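Local atomic coordinates of protein-tyrosine-phosphatase (Shewanella sp., PDB entry 2Z72), a protein that removes phosphate from phosphotyrosine at low temperature, probably through the two-zinc active site of a calcineurin-like phosphoesterase fold. Residues G310-E314 against R325-D329. Residues are numbered along the deposited sequence; the frame is centred on the assembly and turned at random.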
loop_
_atom_site.group_PDB
_atom_site.type_symbol
_atom_site.label_atom_id
_atom_site.label_comp_id
_atom_site.label_asym_id
_atom_site.label_seq_id
_atom_site.Cartn_x
_atom_site.Cartn_y
_atom_site.Cartn_z
ATOM N N GLY A 310 -3.071 -15.561 -4.225
ATOM C CA GLY A 310 -2.969 -16.302 -2.972
ATOM C C GLY A 310 -1.932 -17.395 -2.944
ATOM O O GLY A 310 -1.886 -18.160 -1.973
ATOM N N LYS A 311 -1.075 -17.471 -3.948
ATOM C CA LYS A 311 -0.061 -18.531 -4.031
ATOM C C LYS A 311 1.378 -18.076 -3.912
ATOM O O LYS A 311 2.153 -18.783 -3.315
ATOM C CB LYS A 311 -0.233 -19.299 -5.348
ATOM C CG LYS A 311 -1.562 -20.021 -5.363
ATOM C CD LYS A 311 -1.921 -20.473 -6.764
ATOM C CE LYS A 311 -3.288 -21.156 -6.721
ATOM N NZ LYS A 311 -4.340 -20.568 -7.633
ATOM N N SER A 312 1.724 -16.924 -4.520
ATOM C CA SER A 312 3.131 -16.499 -4.532
ATOM C C SER A 312 3.181 -15.007 -4.838
ATOM O O SER A 312 2.197 -14.428 -5.258
ATOM C CB SER A 312 3.939 -17.248 -5.559
ATOM O OG SER A 312 3.469 -16.964 -6.853
ATOM N N GLY A 313 4.363 -14.424 -4.665
ATOM C CA GLY A 313 4.624 -13.074 -5.084
ATOM C C GLY A 313 6.111 -12.864 -5.156
ATOM O O GLY A 313 6.905 -13.710 -4.797
ATOM N N GLU A 314 6.574 -11.722 -5.588
ATOM C CA GLU A 314 7.850 -11.241 -5.872
ATOM C C GLU A 314 7.958 -9.773 -5.498
ATOM O O GLU A 314 6.968 -9.039 -5.342
ATOM C CB GLU A 314 8.219 -11.398 -7.375
ATOM C CG GLU A 314 8.075 -12.863 -7.803
ATOM C CD GLU A 314 8.699 -13.134 -9.174
ATOM O OE1 GLU A 314 8.754 -14.340 -9.544
ATOM O OE2 GLU A 314 9.040 -12.166 -9.899
ATOM N N ARG A 325 15.043 -8.609 -9.403
ATOM C CA ARG A 325 13.834 -9.366 -9.143
ATOM C C ARG A 325 14.099 -10.329 -7.984
ATOM O O ARG A 325 14.991 -11.159 -8.072
ATOM C CB ARG A 325 13.445 -10.118 -10.412
ATOM C CG ARG A 325 12.294 -11.106 -10.278
ATOM C CD ARG A 325 12.097 -11.763 -11.648
ATOM N NE ARG A 325 11.187 -12.877 -11.551
ATOM C CZ ARG A 325 11.200 -14.051 -12.132
ATOM N NH1 ARG A 325 12.184 -14.357 -12.984
ATOM N NH2 ARG A 325 10.222 -14.867 -11.836
ATOM N N GLY A 326 13.303 -10.223 -6.933
ATOM C CA GLY A 326 13.362 -11.121 -5.783
ATOM C C GLY A 326 12.189 -12.073 -5.860
ATOM O O GLY A 326 11.023 -11.704 -5.719
ATOM N N LEU A 327 12.534 -13.336 -6.120
ATOM C CA LEU A 327 11.532 -14.367 -6.310
ATOM C C LEU A 327 10.979 -14.891 -4.970
ATOM O O LEU A 327 11.620 -14.788 -3.904
ATOM C CB LEU A 327 12.150 -15.527 -7.133
ATOM C CG LEU A 327 12.377 -15.261 -8.627
ATOM C CD1 LEU A 327 13.685 -14.569 -8.867
ATOM C CD2 LEU A 327 12.344 -16.572 -9.392
ATOM N N TYR A 328 9.829 -15.554 -5.072
ATOM C CA TYR A 328 9.144 -16.092 -3.905
ATOM C C TYR A 328 9.957 -17.129 -3.184
ATOM O O TYR A 328 9.753 -17.327 -1.969
ATOM C CB TYR A 328 7.815 -16.723 -4.318
ATOM C CG TYR A 328 6.798 -16.929 -3.235
ATOM C CD1 TYR A 328 6.206 -18.192 -3.063
ATOM C CD2 TYR A 328 6.401 -15.903 -2.376
ATOM C CE1 TYR A 328 5.268 -18.413 -2.082
ATOM C CE2 TYR A 328 5.449 -16.124 -1.394
ATOM C CZ TYR A 328 4.893 -17.383 -1.244
ATOM O OH TYR A 328 3.947 -17.513 -0.270
ATOM N N ASP A 329 10.829 -17.863 -3.888
ATOM C CA ASP A 329 11.658 -18.908 -3.295
ATOM C C ASP A 329 12.936 -18.363 -2.660
ATOM O O ASP A 329 13.705 -19.194 -2.160
ATOM C CB ASP A 329 11.934 -19.985 -4.328
ATOM C CG ASP A 329 12.880 -19.586 -5.418
ATOM O OD1 ASP A 329 13.160 -20.540 -6.225
ATOM O OD2 ASP A 329 13.298 -18.409 -5.486
HETATM O O HOH W 1 8.613 -16.199 -7.619
#
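Glu-314 and Arg-325 face each other at the open end of the antiparallel hairpin formed by strands 315-319 and 322-326, part of a mixed sheet in the calcineurin-like phosphoesterase fold. The charged contact is a side-on, two-nitrogen salt bridge. Arg-325 NE reaches Glu-314 OE2 at 2.8 Å and nearly straight (170°). Arg-325 NH2 donates to the syn lone pair of Glu-314 OE1, also at 2.8 Å. The carboxylate and guanidinium planes are 35° apart, and Leu-327 CG sits over one guanidinium face, toward its rim. Glu-314 OE2 also accepts from Val-292 N, so the carboxylate ties the hairpin to a neighbouring loop.

A water extends the polar network, donating to Glu-314 OE1 (2.7 Å) and accepting from Tyr-328 N. Were Glu-314 an alanine, the Arg-325 guanidinium would probably lose its main carboxylate mate and be less firmly fixed, keeping a weak, long pair to Glu-333, while Val-292 N would lose its acceptor and this water one partner.

Packing takes over where the chain leaves the strand. With CG anti to the backbone N (chi1 -161°), the Tyr-328 ring lies along the 311-313 backbone and also touches Val-85, Thr-88 and Leu-89 of helix 83-92. It makes a CH-pi contact there: Ser-312 CA stands 3.6 Å from the Tyr-328 ring centroid, almost directly over the ring centre.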